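Local coordinates for protein inulin fructotransferase (Bacillus sp. snu-7, PDB 2INU) that breaks down inulin without hydrolysis, probably releasing fructose dianhydride units from the end of the polysaccharide chain, at residues I60-G65 and L80-F85; Q72-V77 and L126-G131; N223-G228 and N247-R252; Y317-I322 and P350-I355. All blocks are in the same frame, centred on the assembly; numbering follows the deposited sequence.

How the contacts relate
From the N terminus, the first of the four contacts pairs 60-65 with 80-85 (contact 1), closing a loop of 14 residues. Contact 2 opens inside that loop at 72-77 and closes only at 126-131, so the two cross; they touch where Leu80 CD2 packs on Val75 CG1, at the N-terminal end of the parallel beta-helix. The others follow in series. Contact 3 joins 223-228 to 247-252 over 18 intervening residues, near the middle of the chain, its centre about 25 Å from that of contact 1. Contact 4 pairs 317-322 with 350-355 across 27 residues, on the opposite side of the chain's centre from contacts 1 and 2.

Contact 1 of 4, residues I60-G65 and L80-F85; sequences IIIPPG and LTIAGF
The Phe85 ring has the carbonyl oxygen of Ile62 at its edge, in plane, with Ile62 O 3.7 Å from Phe85 CD1. Three aliphatic groups approach the ring at a slant, neither squarely over a face nor end-on to the edge: Pro64 CD lies 3.5 Å from Phe85 CD1, Ile61 CG2 3.8 Å from Phe85 CE1, and Pro63 CA is close to the same CE1. With CG anti to its own carbonyl carbon (chi1 -62°), the phenylalanine turns back onto the neighbouring coil of what is a right-handed parallel beta-helix. Replacement by an alanine here would probably strip Pro64 CD and Ile61 CG2 of their aromatic neighbour and open a gap beside the two prolines. Ser111 OG hydrogen-bonds both Ile62 O and the backbone N of Phe85, fixing the turn from which the ring projects. The Phe85 carbonyl reaches the second subunit, accepting a hydrogen bond from Thr81 OG1 there, so the end of this strand pair also belongs to the trimer interface.

Before the turn the two chains run parallel, Ile60 paired with Ile82 and Ile61 with Ala83. Ile60 and Ile82 direct their side chains to the buried face, where helix 30-48 covers Ile60 and Ile62; Ile62 CD1 meets Ile82 CG2 at 3.7 Å. The backbone ladder runs from Ile60 N to Thr81 O (2.7 Å, nearly straight), through Ala83 N to Ile60 O (3.0 Å), to Ile62 N on Ala83 O at 2.7 Å, in the carbonyl plane.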
loop_
_atom_site.group_PDB
_atom_site.type_symbol
_atom_site.label_atom_id
_atom_site.label_comp_id
_atom_site.label_asym_id
_atom_site.label_seq_id
_atom_site.Cartn_x
_atom_site.Cartn_y
_atom_site.Cartn_z
ATOM N N ILE A 60 -23.385 -6.888 6.844
ATOM C CA ILE A 60 -24.248 -7.531 5.869
ATOM C C ILE A 60 -23.320 -8.248 4.898
ATOM O O ILE A 60 -22.524 -7.621 4.197
ATOM C CB ILE A 60 -25.114 -6.495 5.120
ATOM C CG1 ILE A 60 -26.050 -5.789 6.113
ATOM C CG2 ILE A 60 -25.920 -7.179 4.025
ATOM C CD1 ILE A 60 -26.861 -4.667 5.511
ATOM N N ILE A 61 -23.419 -9.572 4.888
ATOM C CA ILE A 61 -22.585 -10.425 4.047
ATOM C C ILE A 61 -23.277 -10.780 2.734
ATOM O O ILE A 61 -24.451 -11.184 2.743
ATOM C CB ILE A 61 -22.261 -11.747 4.776
ATOM C CG1 ILE A 61 -21.661 -11.453 6.149
ATOM C CG2 ILE A 61 -21.340 -12.601 3.928
ATOM C CD1 ILE A 61 -20.420 -10.593 6.120
ATOM N N ILE A 62 -22.570 -10.643 1.612
ATOM C CA ILE A 62 -23.178 -10.986 0.331
ATOM C C ILE A 62 -22.460 -12.186 -0.292
ATOM O O ILE A 62 -21.380 -12.052 -0.871
ATOM C CB ILE A 62 -23.142 -9.797 -0.646
ATOM C CG1 ILE A 62 -23.905 -8.606 -0.065
ATOM C CG2 ILE A 62 -23.714 -10.201 -1.997
ATOM C CD1 ILE A 62 -23.721 -7.323 -0.846
ATOM N N PRO A 63 -23.044 -13.385 -0.142
ATOM C CA PRO A 63 -22.536 -14.662 -0.663
ATOM C C PRO A 63 -22.221 -14.656 -2.165
ATOM O O PRO A 63 -22.742 -13.834 -2.916
ATOM C CB PRO A 63 -23.670 -15.626 -0.339
ATOM C CG PRO A 63 -24.105 -15.144 0.997
ATOM C CD PRO A 63 -24.112 -13.620 0.849
ATOM N N PRO A 64 -21.321 -15.546 -2.609
ATOM C CA PRO A 64 -21.001 -15.592 -4.035
ATOM C C PRO A 64 -22.297 -15.756 -4.818
ATOM O O PRO A 64 -23.065 -16.665 -4.550
ATOM C CB PRO A 64 -20.102 -16.829 -4.143
ATOM C CG PRO A 64 -19.322 -16.738 -2.877
ATOM C CD PRO A 64 -20.345 -16.325 -1.824
ATOM N N GLY A 65 -22.536 -14.887 -5.792
ATOM C CA GLY A 65 -23.753 -15.019 -6.567
ATOM C C GLY A 65 -24.141 -13.878 -7.473
ATOM O O GLY A 65 -23.503 -12.835 -7.512
ATOM N N LEU A 80 -21.594 0.611 9.346
ATOM C CA LEU A 80 -22.267 -0.446 8.583
ATOM C C LEU A 80 -21.224 -1.046 7.652
ATOM O O LEU A 80 -20.517 -0.319 6.947
ATOM C CB LEU A 80 -23.517 0.103 7.894
ATOM C CG LEU A 80 -24.450 -0.928 7.259
ATOM C CD1 LEU A 80 -25.156 -1.746 8.329
ATOM C CD2 LEU A 80 -25.462 -0.250 6.350
ATOM N N THR A 81 -21.117 -2.368 7.677
ATOM C CA THR A 81 -20.174 -3.075 6.832
ATOM C C THR A 81 -20.915 -3.970 5.855
ATOM O O THR A 81 -21.689 -4.835 6.271
ATOM C CB THR A 81 -19.227 -3.987 7.653
ATOM O OG1 THR A 81 -18.276 -3.194 8.377
ATOM C CG2 THR A 81 -18.480 -4.951 6.713
ATOM N N ILE A 82 -20.684 -3.761 4.567
ATOM C CA ILE A 82 -21.304 -4.596 3.560
ATOM C C ILE A 82 -20.114 -5.236 2.871
ATOM O O ILE A 82 -19.296 -4.558 2.252
ATOM C CB ILE A 82 -22.134 -3.765 2.571
ATOM C CG1 ILE A 82 -23.279 -3.075 3.313
ATOM C CG2 ILE A 82 -22.699 -4.666 1.469
ATOM C CD1 ILE A 82 -24.095 -2.126 2.485
ATOM N N ALA A 83 -20.002 -6.548 3.024
ATOM C CA ALA A 83 -18.885 -7.284 2.461
ATOM C C ALA A 83 -19.269 -8.534 1.686
ATOM O O ALA A 83 -20.286 -9.178 1.974
ATOM C CB ALA A 83 -17.924 -7.647 3.577
ATOM N N GLY A 84 -18.437 -8.864 0.700
ATOM C CA GLY A 84 -18.659 -10.042 -0.114
ATOM C C GLY A 84 -17.415 -10.900 -0.073
ATOM O O GLY A 84 -16.612 -10.757 0.845
ATOM N N PHE A 85 -17.252 -11.789 -1.049
ATOM C CA PHE A 85 -16.084 -12.662 -1.088
ATOM C C PHE A 85 -15.208 -12.412 -2.315
ATOM O O PHE A 85 -14.266 -13.169 -2.561
ATOM C CB PHE A 85 -16.496 -14.144 -1.083
ATOM C CG PHE A 85 -17.233 -14.571 0.139
ATOM C CD1 PHE A 85 -18.561 -14.203 0.325
ATOM C CD2 PHE A 85 -16.609 -15.365 1.100
ATOM C CE1 PHE A 85 -19.259 -14.625 1.456
ATOM C CE2 PHE A 85 -17.301 -15.788 2.230
ATOM C CZ PHE A 85 -18.624 -15.416 2.402
#

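Contact 2 of 4, residues Q72-V77 and L126-G131; sequences QVVVDV and LVKRAG
Two neighbouring coils of the parallel beta-helix meet here, Val74 pairing with Leu126 and Val75 with Val127 in parallel register. The bonds alternate between the chains: Leu126 N to Val73 O at 2.8 Å, almost straight, then Val75 N to Leu126 O, then Lys128 N to Val75 O at 3.0 Å, the last two with the donor tilted out of the carbonyl plane.

Gln72, at the start of the pair, extends with CG anti to the backbone N (chi1 171°) and brings its amide across the leucine side chain, NE2 lying 3.9 Å from Leu126 CD2 and about as far from Leu126 CB. That same NE2 makes a weak hydrogen bond to Gln123 O. With a serine in its place, Leu126 CB and CD2 would probably lose the amide that covers them and Gln123 O would be left without this weak donor.

Beyond the strands the chains stay close. Asp76 CB sits 3.3 Å from Lys128 O, while its carboxylate turns to a salt bridge between OD2 and Lys46 NZ on helix 30-48. The Arg129 chain, bent at chi3 (70°), lays CD 3.5 Å from Asp76 O; its NH2 goes on to hydrogen-bond Pro133 O, and the side chain also packs on Gln104 of the third subunit.

On the face opposite Leu126, Val75 CB meets Val127 CG2 at 3.9 Å, and both valines rest on Ile138 of strand 135-146. Like side chains stacked at equivalent positions of adjoining coils form the aliphatic ladders typical of parallel beta-helix interiors.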
loop_
_atom_site.group_PDB
_atom_site.type_symbol
_atom_site.label_atom_id
_atom_site.label_comp_id
_atom_site.label_asym_id
_atom_site.label_seq_id
_atom_site.Cartn_x
_atom_site.Cartn_y
_atom_site.Cartn_z
ATOM N N GLN A 72 -32.866 1.279 -4.846
ATOM C CA GLN A 72 -31.733 2.012 -4.273
ATOM C C GLN A 72 -31.623 1.830 -2.764
ATOM O O GLN A 72 -32.618 1.955 -2.040
ATOM C CB GLN A 72 -31.863 3.513 -4.582
ATOM C CG GLN A 72 -30.858 4.404 -3.843
ATOM C CD GLN A 72 -31.103 5.880 -4.066
ATOM O OE1 GLN A 72 -32.012 6.472 -3.472
ATOM N NE2 GLN A 72 -30.293 6.486 -4.934
ATOM N N VAL A 73 -30.411 1.545 -2.292
ATOM C CA VAL A 73 -30.185 1.347 -0.863
ATOM C C VAL A 73 -29.734 2.626 -0.188
ATOM O O VAL A 73 -28.726 3.225 -0.576
ATOM C CB VAL A 73 -29.102 0.295 -0.589
ATOM C CG1 VAL A 73 -28.911 0.112 0.913
ATOM C CG2 VAL A 73 -29.488 -1.026 -1.228
ATOM N N VAL A 74 -30.481 3.041 0.826
ATOM C CA VAL A 74 -30.140 4.243 1.559
ATOM C C VAL A 74 -29.467 3.812 2.852
ATOM O O VAL A 74 -30.079 3.183 3.713
ATOM C CB VAL A 74 -31.399 5.076 1.842
ATOM C CG1 VAL A 74 -31.054 6.298 2.661
ATOM C CG2 VAL A 74 -32.030 5.497 0.517
ATOM N N VAL A 75 -28.184 4.129 2.955
ATOM C CA VAL A 75 -27.393 3.779 4.117
ATOM C C VAL A 75 -27.292 4.963 5.049
ATOM O O VAL A 75 -26.640 5.961 4.752
ATOM C CB VAL A 75 -25.979 3.314 3.706
ATOM C CG1 VAL A 75 -25.149 3.012 4.941
ATOM C CG2 VAL A 75 -26.091 2.086 2.816
ATOM N N ASP A 76 -27.949 4.839 6.192
ATOM C CA ASP A 76 -27.949 5.904 7.176
ATOM C C ASP A 76 -27.552 5.448 8.572
ATOM O O ASP A 76 -27.988 6.021 9.558
ATOM C CB ASP A 76 -29.324 6.578 7.201
ATOM C CG ASP A 76 -30.428 5.622 7.581
ATOM O OD1 ASP A 76 -30.303 4.405 7.304
ATOM O OD2 ASP A 76 -31.443 6.079 8.143
ATOM N N VAL A 77 -26.747 4.400 8.661
ATOM C CA VAL A 77 -26.280 3.980 9.949
ATOM C C VAL A 77 -24.772 3.912 9.916
ATOM O O VAL A 77 -24.167 3.460 8.938
ATOM C CB VAL A 77 -26.905 2.645 10.411
ATOM C CG1 VAL A 77 -26.750 1.584 9.408
ATOM C CG2 VAL A 77 -26.215 2.208 11.694
ATOM N N LEU A 126 -26.637 4.721 -1.560
ATOM C CA LEU A 126 -26.580 6.140 -1.261
ATOM C C LEU A 126 -26.487 6.281 0.241
ATOM O O LEU A 126 -27.427 5.966 0.979
ATOM C CB LEU A 126 -27.819 6.859 -1.787
ATOM C CG LEU A 126 -27.849 8.375 -1.572
ATOM C CD1 LEU A 126 -26.650 9.038 -2.243
ATOM C CD2 LEU A 126 -29.145 8.924 -2.135
ATOM N N VAL A 127 -25.317 6.734 0.673
ATOM C CA VAL A 127 -25.017 6.917 2.076
ATOM C C VAL A 127 -25.272 8.365 2.459
ATOM O O VAL A 127 -24.631 9.279 1.937
ATOM C CB VAL A 127 -23.548 6.571 2.332
ATOM C CG1 VAL A 127 -23.245 6.604 3.812
ATOM C CG2 VAL A 127 -23.238 5.211 1.733
ATOM N N LYS A 128 -26.213 8.579 3.368
ATOM C CA LYS A 128 -26.510 9.934 3.786
ATOM C C LYS A 128 -27.348 9.960 5.038
ATOM O O LYS A 128 -28.131 9.060 5.314
ATOM C CB LYS A 128 -27.239 10.692 2.676
ATOM C CG LYS A 128 -28.600 10.095 2.323
ATOM C CD LYS A 128 -29.284 10.941 1.248
ATOM C CE LYS A 128 -30.594 10.290 0.826
ATOM N NZ LYS A 128 -31.324 11.111 -0.178
ATOM N N ARG A 129 -27.156 11.006 5.817
ATOM C CA ARG A 129 -27.931 11.154 7.025
ATOM C C ARG A 129 -27.967 12.589 7.464
ATOM O O ARG A 129 -26.987 13.338 7.314
ATOM C CB ARG A 129 -27.379 10.305 8.159
ATOM C CG ARG A 129 -28.315 10.264 9.354
ATOM C CD ARG A 129 -27.802 9.373 10.460
ATOM N NE ARG A 129 -26.625 9.935 11.115
ATOM C CZ ARG A 129 -25.935 9.311 12.063
ATOM N NH1 ARG A 129 -26.305 8.102 12.467
ATOM N NH2 ARG A 129 -24.877 9.893 12.611
ATOM N N ALA A 130 -29.126 12.974 7.973
ATOM C CA ALA A 130 -29.314 14.319 8.446
ATOM C C ALA A 130 -29.023 14.287 9.922
ATOM O O ALA A 130 -28.814 13.229 10.520
ATOM C CB ALA A 130 -30.737 14.756 8.215
ATOM N N GLY A 131 -29.017 15.473 10.500
ATOM C CA GLY A 131 -28.779 15.606 11.912
ATOM C C GLY A 131 -27.305 15.476 12.239
ATOM O O GLY A 131 -26.425 15.341 11.377
#

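Contact 3 of 4, residues N223-G228 and N247-R252; sequences NHMGAG and NNLFPR
Asn223 and Asn247 lie side by side and point the same way, their amide planes only 5° apart. Asn247 OD1 is gripped twice, by Asn223 N at 2.9 Å and by Asn223 ND2 at 3.1 Å, both donors tilted somewhat from its carbonyl plane; Asn247 ND2 hydrogen-bonds Val220 O, which holds the amide in this flip. The series continues on either side, Asn223 OD1 accepting from Asn200 ND2 and Asn270 OD1 taking Asn247 N. This is the asparagine ladder familiar from pectate lyase-like parallel beta-helices, repeated at the same turn of successive coils.

The next pairs follow the strands. Selenomethionine Met225 and Leu249 run alongside each other, Met225 CB 3.6 Å from Leu249 CD2. Phe250, with CG between the backbone N and the carbonyl carbon (chi1 42°), folds its ring back over the other chain: Met225 O lies over the centre of one face, 3.4 Å from Phe250 CD1, and Phe250 CE1 is 3.5 Å from Gly226 CA, where a side chain would collide with the ring. His224 ND1 and Asn248 OD1 both sit at the ring's edge, in plane. The buried His224 ND1 has no polar partner, whereas Asn248 ND2 bonds Gly241 O of the second subunit. A water joins Ala227 N to Phe250 O.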
loop_
_atom_site.group_PDB
_atom_site.type_symbol
_atom_site.label_atom_id
_atom_site.label_comp_id
_atom_site.label_asym_id
_atom_site.label_seq_id
_atom_site.Cartn_x
_atom_site.Cartn_y
_atom_site.Cartn_z
ATOM N N ASN A 223 -4.890 0.988 -5.913
ATOM C CA ASN A 223 -6.023 0.780 -6.812
ATOM C C ASN A 223 -5.664 0.648 -8.295
ATOM O O ASN A 223 -4.619 1.128 -8.744
ATOM C CB ASN A 223 -7.037 1.918 -6.672
ATOM C CG ASN A 223 -7.474 2.148 -5.236
ATOM O OD1 ASN A 223 -8.347 1.281 -4.738
ATOM N ND2 ASN A 223 -7.026 3.091 -4.579
ATOM N N HIS A 224 -6.562 -0.003 -9.038
ATOM C CA HIS A 224 -6.456 -0.228 -10.490
ATOM C C HIS A 224 -7.608 0.563 -11.124
ATOM O O HIS A 224 -8.763 0.164 -10.972
ATOM C CB HIS A 224 -6.697 -1.709 -10.819
ATOM C CG HIS A 224 -5.492 -2.585 -10.727
ATOM N ND1 HIS A 224 -4.464 -2.571 -11.646
ATOM C CD2 HIS A 224 -5.174 -3.599 -9.856
ATOM C CE1 HIS A 224 -3.584 -3.516 -11.365
ATOM N NE2 HIS A 224 -3.998 -4.148 -10.285
HETATM N N MSE A 225 -7.346 1.666 -11.827
HETATM C CA MSE A 225 -8.469 2.426 -12.425
HETATM C C MSE A 225 -8.385 2.750 -13.918
HETATM O O MSE A 225 -7.325 3.103 -14.453
HETATM C CB MSE A 225 -8.689 3.765 -11.707
HETATM C CG MSE A 225 -8.870 3.648 -10.199
HETATM SE SE MSE A 225 -9.064 5.401 -9.429
HETATM C CE MSE A 225 -8.011 5.158 -7.854
ATOM N N GLY A 226 -9.545 2.670 -14.562
ATOM C CA GLY A 226 -9.691 2.974 -15.975
ATOM C C GLY A 226 -11.080 3.575 -16.138
ATOM O O GLY A 226 -12.081 2.935 -15.810
ATOM N N ALA A 227 -11.148 4.806 -16.637
ATOM C CA ALA A 227 -12.430 5.499 -16.795
ATOM C C ALA A 227 -12.922 5.644 -18.233
ATOM O O ALA A 227 -12.623 4.817 -19.104
ATOM C CB ALA A 227 -12.345 6.871 -16.155
ATOM N N GLY A 228 -13.712 6.691 -18.467
ATOM C CA GLY A 228 -14.239 6.945 -19.794
ATOM C C GLY A 228 -13.799 8.289 -20.357
ATOM O O GLY A 228 -13.496 9.224 -19.603
ATOM N N ASN A 247 -0.867 3.537 -7.155
ATOM C CA ASN A 247 -2.033 3.183 -7.947
ATOM C C ASN A 247 -1.579 2.918 -9.370
ATOM O O ASN A 247 -0.555 3.446 -9.812
ATOM C CB ASN A 247 -3.054 4.325 -7.950
ATOM C CG ASN A 247 -3.614 4.606 -6.577
ATOM O OD1 ASN A 247 -4.453 3.856 -6.066
ATOM N ND2 ASN A 247 -3.143 5.685 -5.963
ATOM N N ASN A 248 -2.335 2.096 -10.083
ATOM C CA ASN A 248 -2.009 1.799 -11.468
ATOM C C ASN A 248 -3.197 2.293 -12.272
ATOM O O ASN A 248 -4.215 1.611 -12.389
ATOM C CB ASN A 248 -1.813 0.299 -11.665
ATOM C CG ASN A 248 -1.117 -0.026 -12.972
ATOM O OD1 ASN A 248 -1.535 0.425 -14.032
ATOM N ND2 ASN A 248 -0.041 -0.805 -12.899
ATOM N N LEU A 249 -3.066 3.507 -12.792
ATOM C CA LEU A 249 -4.122 4.132 -13.565
ATOM C C LEU A 249 -3.862 3.956 -15.045
ATOM O O LEU A 249 -2.860 4.420 -15.585
ATOM C CB LEU A 249 -4.212 5.613 -13.216
ATOM C CG LEU A 249 -4.231 5.849 -11.707
ATOM C CD1 LEU A 249 -4.233 7.332 -11.425
ATOM C CD2 LEU A 249 -5.450 5.174 -11.095
ATOM N N PHE A 250 -4.787 3.281 -15.703
ATOM C CA PHE A 250 -4.648 3.002 -17.122
ATOM C C PHE A 250 -5.743 3.641 -17.961
ATOM O O PHE A 250 -6.666 4.274 -17.440
ATOM C CB PHE A 250 -4.606 1.485 -17.322
ATOM C CG PHE A 250 -5.601 0.750 -16.481
ATOM C CD1 PHE A 250 -6.944 0.701 -16.853
ATOM C CD2 PHE A 250 -5.205 0.118 -15.301
ATOM C CE1 PHE A 250 -7.871 0.032 -16.066
ATOM C CE2 PHE A 250 -6.141 -0.556 -14.507
ATOM C CZ PHE A 250 -7.469 -0.596 -14.895
ATOM N N PRO A 251 -5.639 3.504 -19.281
ATOM C CA PRO A 251 -6.593 4.061 -20.226
ATOM C C PRO A 251 -8.082 4.312 -20.076
ATOM O O PRO A 251 -8.828 3.641 -19.356
ATOM C CB PRO A 251 -6.295 3.258 -21.479
ATOM C CG PRO A 251 -4.829 3.344 -21.492
ATOM C CD PRO A 251 -4.444 3.046 -20.026
ATOM N N ARG A 252 -9.331 5.064 -20.125
ATOM C CA ARG A 252 -9.332 6.270 -21.110
ATOM C C ARG A 252 -10.258 7.237 -20.466
ATOM O O ARG A 252 -11.230 7.677 -21.077
ATOM C CB ARG A 252 -9.862 5.651 -22.402
ATOM C CG ARG A 252 -11.241 5.106 -22.388
ATOM C CD ARG A 252 -11.663 4.401 -23.763
ATOM N NE ARG A 252 -10.719 3.573 -24.454
ATOM C CZ ARG A 252 -10.659 2.266 -24.305
ATOM N NH1 ARG A 252 -11.489 1.629 -23.491
ATOM N NH2 ARG A 252 -9.758 1.584 -24.999
HETATM O O HOH W 1 -8.770 6.157 -17.088
#

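Contact 4 of 4, residues Y317-I322 and P350-I355; sequences YGVVHI and PTQILI
Leu354 CG stands anti to the backbone N (chi1 173°), and this carries CD2 across to the neighbouring coil, 3.2 Å from Tyr317 O and 3.8 Å from His321 CD2. The same anti setting of His321 (chi1 -172°) lays its ring alongside the leucine. On its other partner, Tyr317, the imidazole lies face against face, His321 CD2 above the centre of the phenol ring. Tyr317 O, at the imidazole edge and in its plane, is buried without a hydrogen-bonding partner. Gly318 passes close to the other chain, its CA 3.0 Å from Thr351 O; a side chain there would run into Leu354 CB.

The backbone ladder begins at the corner, Val319 N donating to Thr351 O and Val320 N to Gln352 O (2.9 Å). It continues with Leu354 N to Val320 O, practically straight, and Ile322 N to Leu354 O. Gln352 sets OE1 3.5 Å from Val319 CG2, while NE2 bonds Ser374 OG. Inside the coil Ile355 CD1 fits 3.9 Å from Ile322 CB, and Phe334 covers Val320 and Ile353. Corner residues followed by parallel strands with isoleucines stacked inward are typical of coils of a right-handed parallel beta-helix.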
loop_
_atom_site.group_PDB
_atom_site.type_symbol
_atom_site.label_atom_id
_atom_site.label_comp_id
_atom_site.label_asym_id
_atom_site.label_seq_id
_atom_site.Cartn_x
_atom_site.Cartn_y
_atom_site.Cartn_z
ATOM N N TYR A 317 -1.735 21.258 -24.374
ATOM C CA TYR A 317 -2.355 21.318 -23.045
ATOM C C TYR A 317 -1.322 20.739 -22.086
ATOM O O TYR A 317 -1.241 21.148 -20.918
ATOM C CB TYR A 317 -3.623 20.449 -22.993
ATOM C CG TYR A 317 -4.444 20.595 -21.725
ATOM C CD1 TYR A 317 -5.285 21.690 -21.540
ATOM C CD2 TYR A 317 -4.391 19.633 -20.715
ATOM C CE1 TYR A 317 -6.070 21.820 -20.387
ATOM C CE2 TYR A 317 -5.169 19.754 -19.547
ATOM C CZ TYR A 317 -6.004 20.853 -19.395
ATOM O OH TYR A 317 -6.780 20.976 -18.269
ATOM N N GLY A 318 -0.542 19.779 -22.591
ATOM C CA GLY A 318 0.475 19.143 -21.776
ATOM C C GLY A 318 -0.016 17.856 -21.142
ATOM O O GLY A 318 -1.187 17.755 -20.777
ATOM N N VAL A 319 0.865 16.864 -21.024
ATOM C CA VAL A 319 0.493 15.594 -20.406
ATOM C C VAL A 319 0.202 15.914 -18.947
ATOM O O VAL A 319 -0.689 15.322 -18.329
ATOM C CB VAL A 319 1.640 14.567 -20.474
ATOM C CG1 VAL A 319 1.235 13.286 -19.770
ATOM C CG2 VAL A 319 1.998 14.278 -21.920
ATOM N N VAL A 320 0.980 16.850 -18.409
ATOM C CA VAL A 320 0.816 17.299 -17.040
ATOM C C VAL A 320 0.529 18.786 -17.107
ATOM O O VAL A 320 1.351 19.579 -17.597
ATOM C CB VAL A 320 2.076 17.032 -16.197
ATOM C CG1 VAL A 320 1.918 17.663 -14.817
ATOM C CG2 VAL A 320 2.297 15.534 -16.066
ATOM N N HIS A 321 -0.646 19.145 -16.602
ATOM C CA HIS A 321 -1.118 20.515 -16.631
ATOM C C HIS A 321 -1.235 21.098 -15.221
ATOM O O HIS A 321 -1.993 20.590 -14.384
ATOM C CB HIS A 321 -2.466 20.510 -17.345
ATOM C CG HIS A 321 -3.011 21.860 -17.635
ATOM N ND1 HIS A 321 -3.665 22.630 -16.698
ATOM C CD2 HIS A 321 -3.027 22.586 -18.788
ATOM C CE1 HIS A 321 -4.061 23.761 -17.257
ATOM N NE2 HIS A 321 -3.688 23.756 -18.517
ATOM N N ILE A 322 -0.485 22.168 -14.962
ATOM C CA ILE A 322 -0.489 22.800 -13.640
ATOM C C ILE A 322 -0.901 24.272 -13.652
ATOM O O ILE A 322 -0.321 25.099 -14.378
ATOM C CB ILE A 322 0.898 22.719 -12.990
ATOM C CG1 ILE A 322 1.503 21.324 -13.213
ATOM C CG2 ILE A 322 0.784 22.998 -11.493
ATOM C CD1 ILE A 322 0.765 20.204 -12.529
ATOM N N PRO A 350 4.749 18.383 -28.956
ATOM C CA PRO A 350 4.012 17.953 -27.772
ATOM C C PRO A 350 4.639 18.538 -26.508
ATOM O O PRO A 350 5.868 18.604 -26.382
ATOM C CB PRO A 350 4.137 16.438 -27.848
ATOM C CG PRO A 350 3.975 16.200 -29.311
ATOM C CD PRO A 350 4.817 17.294 -29.949
ATOM N N THR A 351 3.796 18.968 -25.575
ATOM C CA THR A 351 4.276 19.528 -24.315
ATOM C C THR A 351 4.116 18.507 -23.204
ATOM O O THR A 351 3.012 18.039 -22.949
ATOM C CB THR A 351 3.487 20.796 -23.918
ATOM O OG1 THR A 351 3.693 21.827 -24.891
ATOM C CG2 THR A 351 3.929 21.300 -22.547
ATOM N N GLN A 352 5.220 18.143 -22.564
ATOM C CA GLN A 352 5.149 17.179 -21.481
ATOM C C GLN A 352 4.586 17.861 -20.244
ATOM O O GLN A 352 3.582 17.419 -19.675
ATOM C CB GLN A 352 6.529 16.594 -21.165
ATOM C CG GLN A 352 7.155 15.761 -22.303
ATOM C CD GLN A 352 6.195 14.778 -22.929
ATOM O OE1 GLN A 352 5.477 14.042 -22.231
ATOM N NE2 GLN A 352 6.185 14.745 -24.263
ATOM N N ILE A 353 5.235 18.939 -19.820
ATOM C CA ILE A 353 4.767 19.659 -18.642
ATOM C C ILE A 353 4.434 21.118 -18.942
ATOM O O ILE A 353 5.282 21.894 -19.386
ATOM C CB ILE A 353 5.803 19.607 -17.499
ATOM C CG1 ILE A 353 6.044 18.155 -17.106
ATOM C CG2 ILE A 353 5.312 20.407 -16.298
ATOM C CD1 ILE A 353 7.115 17.960 -16.054
ATOM N N LEU A 354 3.177 21.479 -18.714
ATOM C CA LEU A 354 2.723 22.844 -18.939
ATOM C C LEU A 354 2.349 23.511 -17.630
ATOM O O LEU A 354 1.460 23.061 -16.899
ATOM C CB LEU A 354 1.515 22.892 -19.883
ATOM C CG LEU A 354 0.887 24.282 -20.011
ATOM C CD1 LEU A 354 1.903 25.252 -20.596
ATOM C CD2 LEU A 354 -0.349 24.203 -20.892
ATOM N N ILE A 355 3.041 24.605 -17.362
ATOM C CA ILE A 355 2.816 25.397 -16.174
ATOM C C ILE A 355 1.971 26.562 -16.697
ATOM O O ILE A 355 2.478 27.600 -17.110
ATOM C CB ILE A 355 4.186 25.834 -15.588
ATOM C CG1 ILE A 355 5.031 24.582 -15.305
ATOM C CG2 ILE A 355 4.009 26.631 -14.315
ATOM C CD1 ILE A 355 4.429 23.646 -14.255
#